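Local coordinates for protein 3',5'-nucleoside bisphosphate phosphatase (Chromobacterium violaceum, PDB 2YB1) that hydrolyses nucleoside 3',5'-bisphosphates to nucleoside 5'-phosphates and orthophosphate, using three manganese ions bound in a PHP-family active site, at residues S133-L141 with M150-T159; V65-I76 with H168-V177. All blocks are in the same frame, centred on the assembly; numbering follows the deposited sequence.

In the fold
Both contacts lie within the PHP domain and border the same nucleotide pocket, with centres 21 Å apart and nearest atoms about 6 Å apart, so they do not touch directly. Along the chain, interaction 1 is nested inside the loop that interaction 2 closes. Interaction 2 sets the hairpin of strands 59-69 and 72-79, in the middle of the seven-stranded mixed sheet, against the start of helix 173-182. Interaction 1 pairs helix 134-143 with helix 150-156, farther from the centre of the chain. Helix 99-112 touches both. The two thus approach one pocket, interaction 1 from the nucleotide side, holding base and phosphate of AMP, and interaction 2 from the metal side, through the manganese ligand H75.

Interaction 1. Residues S133-L141 with M150-T159; sequences SRTHFARHL and MRTVFRKYLT. With AMP (adenosine monophosphate), chain E.
The R134 guanidinium links L158 O of the other segment to the AMP phosphate: R134 NH1 donates to L158 O at 2.8 Å, while R134 NE donates to AMP O1P, also at 2.8 Å. The L158 bond lies in the guanidinium plane and runs nearly along the C=O axis, and a bend at chi3 (-75°) turns the group between these two acceptors. The backbone N of R134, in the first turn of helix 134-143, adds a bond to O3P; S133 caps this helix, its OG accepting from T135 N. On the other helix F154 lays one ring face flat against the adenine, with AMP C5 3.5 Å above the ring centre. A138 CB packs against F154 CE2 at 3.5 Å and M150 SD at 3.7 Å, where the helices cross at 114°. Deeper in, L141 CD1 meets V153 CG1, and L158 CD1 meets F137 CB at 3.8 Å. T135 OG1, which also bonds D14, lies 2.8 Å from AMP O2'. R99 and R102 also hydrogen-bond AMP. R134 would probably offset part of the phosphate charge, while F154 meets the adenine through its ring face, consistent with similar efficiency on all the bases.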
loop_
_atom_site.group_PDB
_atom_site.type_symbol
_atom_site.label_atom_id
_atom_site.label_comp_id
_atom_site.label_asym_id
_atom_site.label_seq_id
_atom_site.Cartn_x
_atom_site.Cartn_y
_atom_site.Cartn_z
ATOM N N SER A 133 0.983 -12.658 4.066
ATOM C CA SER A 133 1.784 -11.893 3.103
ATOM C C SER A 133 3.256 -12.294 3.159
ATOM O O SER A 133 3.710 -12.790 4.179
ATOM C CB SER A 133 1.635 -10.410 3.459
ATOM O OG SER A 133 2.696 -9.616 2.989
ATOM N N ARG A 134 3.996 -12.069 2.070
ATOM C CA ARG A 134 5.453 -12.231 2.080
ATOM C C ARG A 134 6.077 -11.452 3.234
ATOM O O ARG A 134 7.140 -11.822 3.723
ATOM C CB ARG A 134 6.085 -11.759 0.762
ATOM C CG ARG A 134 5.786 -12.671 -0.434
ATOM C CD ARG A 134 6.578 -12.268 -1.677
ATOM N NE ARG A 134 6.031 -11.068 -2.310
ATOM C CZ ARG A 134 6.725 -10.247 -3.090
ATOM N NH1 ARG A 134 8.010 -10.491 -3.335
ATOM N NH2 ARG A 134 6.137 -9.179 -3.630
ATOM N N THR A 135 5.430 -10.358 3.645
ATOM C CA THR A 135 5.939 -9.536 4.751
ATOM C C THR A 135 6.008 -10.344 6.035
ATOM O O THR A 135 6.988 -10.272 6.772
ATOM C CB THR A 135 5.064 -8.290 4.986
ATOM O OG1 THR A 135 5.029 -7.499 3.792
ATOM C CG2 THR A 135 5.615 -7.441 6.144
ATOM N N HIS A 136 4.955 -11.120 6.300
ATOM C CA HIS A 136 4.922 -11.967 7.486
ATOM C C HIS A 136 5.988 -13.066 7.430
ATOM O O HIS A 136 6.611 -13.380 8.453
ATOM C CB HIS A 136 3.536 -12.575 7.672
ATOM C CG HIS A 136 2.438 -11.562 7.741
ATOM N ND1 HIS A 136 1.410 -11.514 6.822
ATOM C CD2 HIS A 136 2.215 -10.547 8.608
ATOM C CE1 HIS A 136 0.589 -10.526 7.135
ATOM N NE2 HIS A 136 1.052 -9.927 8.218
ATOM N N PHE A 137 6.208 -13.637 6.245
ATOM C CA PHE A 137 7.264 -14.632 6.049
ATOM C C PHE A 137 8.622 -14.022 6.358
ATOM O O PHE A 137 9.468 -14.650 6.987
ATOM C CB PHE A 137 7.261 -15.182 4.611
ATOM C CG PHE A 137 6.286 -16.317 4.394
ATOM C CD1 PHE A 137 4.927 -16.067 4.230
ATOM C CD2 PHE A 137 6.730 -17.631 4.382
ATOM C CE1 PHE A 137 4.028 -17.117 4.047
ATOM C CE2 PHE A 137 5.836 -18.682 4.205
ATOM C CZ PHE A 137 4.481 -18.417 4.032
ATOM N N ALA A 138 8.824 -12.783 5.921
ATOM C CA ALA A 138 10.094 -12.104 6.160
ATOM C C ALA A 138 10.322 -11.847 7.653
ATOM O O ALA A 138 11.425 -12.055 8.163
ATOM C CB ALA A 138 10.162 -10.800 5.364
ATOM N N ARG A 139 9.285 -11.396 8.354
ATOM C CA ARG A 139 9.408 -11.161 9.792
ATOM C C ARG A 139 9.766 -12.447 10.505
ATOM O O ARG A 139 10.579 -12.432 11.435
ATOM C CB ARG A 139 8.133 -10.564 10.400
ATOM C CG ARG A 139 7.918 -9.139 9.988
ATOM C CD ARG A 139 6.792 -8.432 10.740
ATOM N NE ARG A 139 6.641 -7.105 10.147
ATOM C CZ ARG A 139 5.509 -6.600 9.674
ATOM N NH1 ARG A 139 4.368 -7.283 9.773
ATOM N NH2 ARG A 139 5.525 -5.389 9.124
ATOM N N HIS A 140 9.159 -13.552 10.069
ATOM C CA HIS A 140 9.481 -14.857 10.644
ATOM C C HIS A 140 10.939 -15.209 10.393
ATOM O O HIS A 140 11.644 -15.611 11.316
ATOM C CB HIS A 140 8.600 -15.978 10.097
ATOM C CG HIS A 140 9.080 -17.344 10.494
ATOM N ND1 HIS A 140 9.160 -17.749 11.810
ATOM C CD2 HIS A 140 9.547 -18.378 9.753
ATOM C CE1 HIS A 140 9.635 -18.981 11.862
ATOM N NE2 HIS A 140 9.876 -19.387 10.627
ATOM N N LEU A 141 11.385 -15.066 9.146
ATOM C CA LEU A 141 12.759 -15.435 8.790
ATOM C C LEU A 141 13.787 -14.625 9.580
ATOM O O LEU A 141 14.845 -15.139 9.949
ATOM C CB LEU A 141 12.989 -15.310 7.280
ATOM C CG LEU A 141 12.248 -16.378 6.465
ATOM C CD1 LEU A 141 12.099 -15.959 5.005
ATOM C CD2 LEU A 141 12.944 -17.743 6.591
ATOM N N MET A 150 15.442 -7.781 7.010
ATOM C CA MET A 150 14.384 -7.785 5.995
ATOM C C MET A 150 14.955 -7.666 4.590
ATOM O O MET A 150 14.478 -8.319 3.653
ATOM C CB MET A 150 13.381 -6.648 6.235
ATOM C CG MET A 150 12.596 -6.748 7.533
ATOM S SD MET A 150 11.277 -7.971 7.506
ATOM C CE MET A 150 10.008 -7.120 6.549
ATOM N N ARG A 151 15.967 -6.811 4.447
ATOM C CA ARG A 151 16.601 -6.574 3.155
ATOM C C ARG A 151 17.231 -7.849 2.601
ATOM O O ARG A 151 17.068 -8.173 1.429
ATOM C CB ARG A 151 17.656 -5.468 3.273
ATOM C CG ARG A 151 18.251 -5.031 1.939
ATOM C CD ARG A 151 19.110 -3.779 2.097
ATOM N NE ARG A 151 18.333 -2.641 2.595
ATOM C CZ ARG A 151 18.067 -1.544 1.889
ATOM N NH1 ARG A 151 18.524 -1.422 0.649
ATOM N NH2 ARG A 151 17.352 -0.561 2.426
ATOM N N THR A 152 17.947 -8.569 3.456
ATOM C CA THR A 152 18.611 -9.809 3.068
ATOM C C THR A 152 17.601 -10.920 2.739
ATOM O O THR A 152 17.856 -11.776 1.874
ATOM C CB THR A 152 19.585 -10.279 4.171
ATOM O OG1 THR A 152 20.500 -9.216 4.482
ATOM C CG2 THR A 152 20.367 -11.493 3.716
ATOM N N VAL A 153 16.453 -10.899 3.419
ATOM C CA VAL A 153 15.408 -11.880 3.147
ATOM C C VAL A 153 14.997 -11.854 1.670
ATOM O O VAL A 153 14.950 -12.889 1.017
ATOM C CB VAL A 153 14.153 -11.679 4.037
ATOM C CG1 VAL A 153 12.971 -12.489 3.483
ATOM C CG2 VAL A 153 14.447 -12.053 5.491
ATOM N N PHE A 154 14.704 -10.671 1.145
ATOM C CA PHE A 154 14.178 -10.553 -0.210
ATOM C C PHE A 154 15.268 -10.663 -1.269
ATOM O O PHE A 154 14.997 -10.848 -2.457
ATOM C CB PHE A 154 13.350 -9.271 -0.354
ATOM C CG PHE A 154 12.047 -9.329 0.396
ATOM C CD1 PHE A 154 10.919 -9.883 -0.194
ATOM C CD2 PHE A 154 11.964 -8.886 1.714
ATOM C CE1 PHE A 154 9.719 -9.961 0.507
ATOM C CE2 PHE A 154 10.766 -8.967 2.418
ATOM C CZ PHE A 154 9.643 -9.502 1.810
ATOM N N ARG A 155 16.510 -10.577 -0.818
ATOM C CA ARG A 155 17.648 -10.864 -1.673
ATOM C C ARG A 155 17.774 -12.376 -1.929
ATOM O O ARG A 155 18.051 -12.789 -3.056
ATOM C CB ARG A 155 18.915 -10.301 -1.028
ATOM C CG ARG A 155 20.083 -10.134 -1.966
ATOM C CD ARG A 155 21.165 -9.247 -1.339
ATOM N NE ARG A 155 21.565 -9.735 -0.023
ATOM C CZ ARG A 155 22.469 -10.689 0.175
ATOM N NH1 ARG A 155 23.070 -11.251 -0.866
ATOM N NH2 ARG A 155 22.773 -11.080 1.408
ATOM N N LYS A 156 17.606 -13.192 -0.882
ATOM C CA LYS A 156 17.742 -14.643 -1.014
ATOM C C LYS A 156 16.455 -15.458 -1.250
ATOM O O LYS A 156 16.524 -16.598 -1.724
ATOM C CB LYS A 156 18.432 -15.210 0.227
ATOM C CG LYS A 156 19.777 -14.578 0.558
ATOM C CD LYS A 156 20.657 -14.497 -0.679
ATOM C CE LYS A 156 22.100 -14.140 -0.325
ATOM N NZ LYS A 156 22.879 -13.831 -1.557
ATOM N N TYR A 157 15.295 -14.862 -0.964
ATOM C CA TYR A 157 14.033 -15.606 -0.885
ATOM C C TYR A 157 12.865 -14.727 -1.250
ATOM O O TYR A 157 12.992 -13.513 -1.291
ATOM C CB TYR A 157 13.764 -16.110 0.538
ATOM C CG TYR A 157 14.847 -16.973 1.121
ATOM C CD1 TYR A 157 15.035 -18.278 0.672
ATOM C CD2 TYR A 157 15.676 -16.492 2.126
ATOM C CE1 TYR A 157 16.028 -19.078 1.199
ATOM C CE2 TYR A 157 16.673 -17.294 2.668
ATOM C CZ TYR A 157 16.840 -18.587 2.194
ATOM O OH TYR A 157 17.818 -19.395 2.717
ATOM N N LEU A 158 11.722 -15.352 -1.501
ATOM C CA LEU A 158 10.460 -14.628 -1.601
ATOM C C LEU A 158 10.459 -13.638 -2.756
ATOM O O LEU A 158 9.679 -12.695 -2.762
ATOM C CB LEU A 158 10.172 -13.890 -0.290
ATOM C CG LEU A 158 10.124 -14.791 0.952
ATOM C CD1 LEU A 158 9.916 -13.952 2.230
ATOM C CD2 LEU A 158 9.018 -15.819 0.792
ATOM N N THR A 159 11.327 -13.874 -3.735
ATOM C CA THR A 159 11.337 -13.101 -4.972
ATOM C C THR A 159 11.528 -14.068 -6.142
ATOM O O THR A 159 12.045 -15.175 -5.947
ATOM C CB THR A 159 12.467 -12.052 -4.977
ATOM O OG1 THR A 159 13.710 -12.686 -4.648
ATOM C CG2 THR A 159 12.186 -10.954 -3.959
HETATM P P AMP E . 2.539 -10.152 -1.000
HETATM O O1P AMP E . 3.304 -10.491 -2.263
HETATM O O2P AMP E . 1.443 -9.176 -1.367
HETATM O O3P AMP E . 2.152 -11.419 -0.279
HETATM O "O5'" AMP E . 3.662 -9.392 -0.162
HETATM C "C5'" AMP E . 4.198 -8.163 -0.621
HETATM C "C4'" AMP E . 4.690 -7.311 0.518
HETATM O "O4'" AMP E . 6.003 -7.760 0.922
HETATM C "C3'" AMP E . 4.884 -5.835 0.199
HETATM O "O3'" AMP E . 3.675 -5.095 0.290
HETATM C "C2'" AMP E . 5.944 -5.393 1.205
HETATM O "O2'" AMP E . 5.346 -5.087 2.458
HETATM C "C1'" AMP E . 6.781 -6.663 1.365
HETATM N N9 AMP E . 8.014 -6.609 0.559
HETATM C C8 AMP E . 8.139 -6.956 -0.739
HETATM N N7 AMP E . 9.422 -6.762 -1.160
HETATM C C5 AMP E . 10.127 -6.272 -0.121
HETATM C C6 AMP E . 11.526 -5.851 0.129
HETATM N N6 AMP E . 12.455 -5.908 -0.853
HETATM N N1 AMP E . 11.839 -5.408 1.371
HETATM C C2 AMP E . 10.927 -5.339 2.363
HETATM N N3 AMP E . 9.639 -5.703 2.207
HETATM C C4 AMP E . 9.193 -6.171 1.011
#

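Interaction 2. Residues V65-I76 with H168-V177; sequences VSVSWGRHTVHI and HQWASLEDAV. With MN (manganese (II) ion), chain D.
S68 OG accepts from W170 N at 2.9 Å, almost straight (174°), and the indole CD1 of W170 rests beside the same oxygen. The hydroxyl is placed by chi1 of -60°, which sets OG anti to its own carbonyl carbon. Next to it the backbones of V67 and A171 form a single beta bridge: A171 N donates to S66 O, and S68 N donates to A171 O at 3.0 Å. V67 CA-H adds a contact to that same A171 oxygen. The W170 ring takes S66 CB over one face, 3.5 Å above the plane and offset toward the rim, with H168 CD2 over the opposite face. S66 OG itself turns to D40. Beyond the bridge, S172 caps helix 173-182 by accepting from D175 N, and a water accepts from L173 N and donates to S68 O. The helix start then packs on the hairpin: A176 CB fits between V65 CG1 and V67 CG2, the latter tight at 3.5 Å. L173, with CG anti to the backbone N (chi1 -176°), sends CD2 alongside W69 CD1 at 3.9 Å and CD1 across I76 CD1. From strand 72-79, H75 ND1 binds manganese at 2.2 Å; E64 and H191 also bind this ion. W170 also touches R99 and R102 of helix 99-112. The bonds at S66 and S68 thus fix strand 59-69 and W170 together, joining the strand pair that carries a metal ligand to these two AMP-binding arginines.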
loop_
_atom_site.group_PDB
_atom_site.type_symbol
_atom_site.label_atom_id
_atom_site.label_comp_id
_atom_site.label_asym_id
_atom_site.label_seq_id
_atom_site.Cartn_x
_atom_site.Cartn_y
_atom_site.Cartn_z
ATOM N N VAL A 65 -4.231 -1.741 -3.634
ATOM C CA VAL A 65 -4.700 -2.882 -4.433
ATOM C C VAL A 65 -3.591 -3.538 -5.243
ATOM O O VAL A 65 -2.879 -2.861 -5.983
ATOM C CB VAL A 65 -5.795 -2.450 -5.428
ATOM C CG1 VAL A 65 -6.385 -3.700 -6.154
ATOM C CG2 VAL A 65 -6.877 -1.634 -4.707
ATOM N N SER A 66 -3.460 -4.856 -5.089
ATOM C CA SER A 66 -2.464 -5.653 -5.806
ATOM C C SER A 66 -2.917 -5.888 -7.241
ATOM O O SER A 66 -4.048 -6.322 -7.479
ATOM C CB SER A 66 -2.271 -7.013 -5.123
ATOM O OG SER A 66 -1.966 -6.876 -3.738
ATOM N N VAL A 67 -2.016 -5.614 -8.182
ATOM C CA VAL A 67 -2.306 -5.675 -9.611
ATOM C C VAL A 67 -1.202 -6.449 -10.342
ATOM O O VAL A 67 -0.015 -6.278 -10.052
ATOM C CB VAL A 67 -2.433 -4.235 -10.212
ATOM C CG1 VAL A 67 -2.379 -4.249 -11.758
ATOM C CG2 VAL A 67 -3.715 -3.568 -9.733
ATOM N N SER A 68 -1.591 -7.321 -11.271
ATOM C CA SER A 68 -0.610 -7.902 -12.189
ATOM C C SER A 68 -0.790 -7.207 -13.527
ATOM O O SER A 68 -1.879 -7.235 -14.117
ATOM C CB SER A 68 -0.784 -9.417 -12.337
ATOM O OG SER A 68 -0.640 -10.081 -11.091
ATOM N N TRP A 69 0.261 -6.541 -13.979
ATOM C CA TRP A 69 0.233 -5.845 -15.256
ATOM C C TRP A 69 1.369 -6.435 -16.090
ATOM O O TRP A 69 2.551 -6.194 -15.813
ATOM C CB TRP A 69 0.436 -4.342 -15.009
ATOM C CG TRP A 69 0.439 -3.450 -16.236
ATOM C CD1 TRP A 69 -0.640 -3.086 -17.000
ATOM C CD2 TRP A 69 1.570 -2.778 -16.794
ATOM N NE1 TRP A 69 -0.243 -2.242 -18.012
ATOM C CE2 TRP A 69 1.109 -2.034 -17.905
ATOM C CE3 TRP A 69 2.931 -2.737 -16.467
ATOM C CZ2 TRP A 69 1.961 -1.256 -18.690
ATOM C CZ3 TRP A 69 3.785 -1.952 -17.254
ATOM C CH2 TRP A 69 3.290 -1.229 -18.354
ATOM N N GLY A 70 1.019 -7.210 -17.111
ATOM C CA GLY A 70 2.031 -8.001 -17.796
ATOM C C GLY A 70 2.780 -8.890 -16.808
ATOM O O GLY A 70 2.162 -9.584 -15.994
ATOM N N ARG A 71 4.109 -8.869 -16.867
ATOM C CA ARG A 71 4.933 -9.677 -15.962
ATOM C C ARG A 71 5.189 -8.966 -14.632
ATOM O O ARG A 71 5.907 -9.479 -13.771
ATOM C CB ARG A 71 6.282 -10.010 -16.614
ATOM C CG ARG A 71 7.320 -8.895 -16.471
ATOM C CD ARG A 71 8.734 -9.366 -16.820
ATOM N NE ARG A 71 9.748 -8.718 -15.986
ATOM C CZ ARG A 71 10.506 -7.697 -16.379
ATOM N NH1 ARG A 71 10.371 -7.197 -17.603
ATOM N NH2 ARG A 71 11.402 -7.173 -15.551
ATOM N N HIS A 72 4.615 -7.777 -14.474
ATOM C CA HIS A 72 4.907 -6.935 -13.319
ATOM C C HIS A 72 3.789 -6.982 -12.295
ATOM O O HIS A 72 2.613 -6.995 -12.655
ATOM C CB HIS A 72 5.102 -5.481 -13.757
ATOM C CG HIS A 72 6.149 -5.304 -14.811
ATOM N ND1 HIS A 72 7.475 -5.070 -14.511
ATOM C CD2 HIS A 72 6.066 -5.332 -16.162
ATOM C CE1 HIS A 72 8.164 -4.966 -15.633
ATOM N NE2 HIS A 72 7.332 -5.117 -16.649
ATOM N N THR A 73 4.161 -7.009 -11.019
ATOM C CA THR A 73 3.215 -6.733 -9.948
ATOM C C THR A 73 3.315 -5.249 -9.616
ATOM O O THR A 73 4.396 -4.757 -9.292
ATOM C CB THR A 73 3.541 -7.538 -8.676
ATOM O OG1 THR A 73 3.502 -8.934 -8.976
ATOM C CG2 THR A 73 2.528 -7.231 -7.588
ATOM N N VAL A 74 2.202 -4.529 -9.731
ATOM C CA VAL A 74 2.173 -3.128 -9.326
ATOM C C VAL A 74 1.112 -2.937 -8.240
ATOM O O VAL A 74 0.223 -3.777 -8.068
ATOM C CB VAL A 74 1.924 -2.151 -10.515
ATOM C CG1 VAL A 74 3.056 -2.242 -11.542
ATOM C CG2 VAL A 74 0.590 -2.418 -11.159
ATOM N N HIS A 75 1.232 -1.847 -7.491
ATOM C CA HIS A 75 0.267 -1.548 -6.437
ATOM C C HIS A 75 -0.441 -0.234 -6.714
ATOM O O HIS A 75 0.205 0.789 -6.967
ATOM C CB HIS A 75 0.962 -1.518 -5.072
ATOM C CG HIS A 75 1.361 -2.871 -4.572
ATOM N ND1 HIS A 75 2.207 -3.049 -3.497
ATOM C CD2 HIS A 75 1.017 -4.112 -4.988
ATOM C CE1 HIS A 75 2.369 -4.343 -3.276
ATOM N NE2 HIS A 75 1.651 -5.010 -4.161
ATOM N N ILE A 76 -1.773 -0.271 -6.687
ATOM C CA ILE A 76 -2.585 0.920 -6.939
ATOM C C ILE A 76 -3.334 1.292 -5.665
ATOM O O ILE A 76 -4.177 0.532 -5.188
ATOM C CB ILE A 76 -3.616 0.690 -8.093
ATOM C CG1 ILE A 76 -2.905 0.240 -9.374
ATOM C CG2 ILE A 76 -4.471 1.943 -8.318
ATOM C CD1 ILE A 76 -1.880 1.253 -9.904
ATOM N N HIS A 168 1.719 -15.369 -8.870
ATOM C CA HIS A 168 0.288 -15.298 -8.623
ATOM C C HIS A 168 -0.306 -14.160 -9.425
ATOM O O HIS A 168 0.311 -13.104 -9.546
ATOM C CB HIS A 168 0.033 -15.053 -7.136
ATOM C CG HIS A 168 -1.393 -15.234 -6.738
ATOM N ND1 HIS A 168 -1.992 -16.473 -6.674
ATOM C CD2 HIS A 168 -2.345 -14.337 -6.394
ATOM C CE1 HIS A 168 -3.250 -16.332 -6.299
ATOM N NE2 HIS A 168 -3.492 -15.045 -6.124
ATOM N N GLN A 169 -1.506 -14.359 -9.955
ATOM C CA GLN A 169 -2.163 -13.283 -10.695
ATOM C C GLN A 169 -3.125 -12.495 -9.805
ATOM O O GLN A 169 -4.069 -13.046 -9.241
ATOM C CB GLN A 169 -2.874 -13.804 -11.950
ATOM C CG GLN A 169 -3.573 -12.689 -12.725
ATOM C CD GLN A 169 -3.961 -13.077 -14.142
ATOM O OE1 GLN A 169 -5.132 -13.341 -14.428
ATOM N NE2 GLN A 169 -2.980 -13.088 -15.042
ATOM N N TRP A 170 -2.850 -11.204 -9.664
ATOM C CA TRP A 170 -3.682 -10.295 -8.876
ATOM C C TRP A 170 -4.716 -9.613 -9.776
ATOM O O TRP A 170 -5.034 -10.124 -10.853
ATOM C CB TRP A 170 -2.821 -9.284 -8.111
ATOM C CG TRP A 170 -1.700 -9.918 -7.343
ATOM C CD1 TRP A 170 -0.381 -9.951 -7.696
ATOM C CD2 TRP A 170 -1.800 -10.628 -6.099
ATOM N NE1 TRP A 170 0.351 -10.624 -6.741
ATOM C CE2 TRP A 170 -0.495 -11.048 -5.751
ATOM C CE3 TRP A 170 -2.860 -10.927 -5.233
ATOM C CZ2 TRP A 170 -0.220 -11.755 -4.572
ATOM C CZ3 TRP A 170 -2.585 -11.644 -4.063
ATOM C CH2 TRP A 170 -1.275 -12.045 -3.749
ATOM N N ALA A 171 -5.289 -8.504 -9.317
ATOM C CA ALA A 171 -6.304 -7.804 -10.108
ATOM C C ALA A 171 -5.731 -7.287 -11.422
ATOM O O ALA A 171 -4.523 -7.111 -11.557
ATOM C CB ALA A 171 -6.893 -6.647 -9.316
ATOM N N SER A 172 -6.594 -7.069 -12.405
ATOM C CA SER A 172 -6.178 -6.332 -13.580
ATOM C C SER A 172 -6.066 -4.848 -13.209
ATOM O O SER A 172 -6.681 -4.382 -12.232
ATOM C CB SER A 172 -7.179 -6.525 -14.719
ATOM O OG SER A 172 -8.353 -5.764 -14.487
ATOM N N LEU A 173 -5.288 -4.106 -13.986
ATOM C CA LEU A 173 -5.176 -2.669 -13.790
ATOM C C LEU A 173 -6.551 -2.010 -13.951
ATOM O O LEU A 173 -6.943 -1.163 -13.147
ATOM C CB LEU A 173 -4.176 -2.075 -14.791
ATOM C CG LEU A 173 -3.861 -0.585 -14.680
ATOM C CD1 LEU A 173 -3.243 -0.302 -13.320
ATOM C CD2 LEU A 173 -2.915 -0.124 -15.800
ATOM N N GLU A 174 -7.283 -2.407 -14.991
ATOM C CA GLU A 174 -8.596 -1.838 -15.265
ATOM C C GLU A 174 -9.572 -2.073 -14.108
ATOM O O GLU A 174 -10.320 -1.172 -13.715
ATOM C CB GLU A 174 -9.158 -2.384 -16.591
ATOM C CG GLU A 174 -8.397 -1.857 -17.810
ATOM C CD GLU A 174 -8.652 -2.655 -19.083
ATOM O OE1 GLU A 174 -8.680 -3.908 -19.009
ATOM O OE2 GLU A 174 -8.810 -2.020 -20.154
ATOM N N ASP A 175 -9.556 -3.281 -13.555
ATOM C CA ASP A 175 -10.417 -3.585 -12.413
ATOM C C ASP A 175 -10.051 -2.774 -11.174
ATOM O O ASP A 175 -10.930 -2.200 -10.534
ATOM C CB ASP A 175 -10.411 -5.074 -12.093
ATOM C CG ASP A 175 -11.364 -5.863 -12.976
ATOM O OD1 ASP A 175 -12.215 -5.237 -13.643
ATOM O OD2 ASP A 175 -11.270 -7.102 -12.984
ATOM N N ALA A 176 -8.762 -2.719 -10.833
ATOM C CA ALA A 176 -8.348 -2.011 -9.620
ATOM C C ALA A 176 -8.736 -0.532 -9.653
ATOM O O ALA A 176 -9.338 -0.022 -8.701
ATOM C CB ALA A 176 -6.857 -2.169 -9.369
ATOM N N VAL A 177 -8.393 0.148 -10.747
ATOM C CA VAL A 177 -8.729 1.563 -10.910
ATOM C C VAL A 177 -10.247 1.800 -10.926
ATOM O O VAL A 177 -10.739 2.703 -10.255
ATOM C CB VAL A 177 -8.095 2.167 -12.188
ATOM C CG1 VAL A 177 -8.580 3.588 -12.399
ATOM C CG2 VAL A 177 -6.569 2.120 -12.090
HETATM MN MN MN D . 3.019 -1.365 -2.300
HETATM O O HOH W 1 -3.409 -5.421 -15.503
#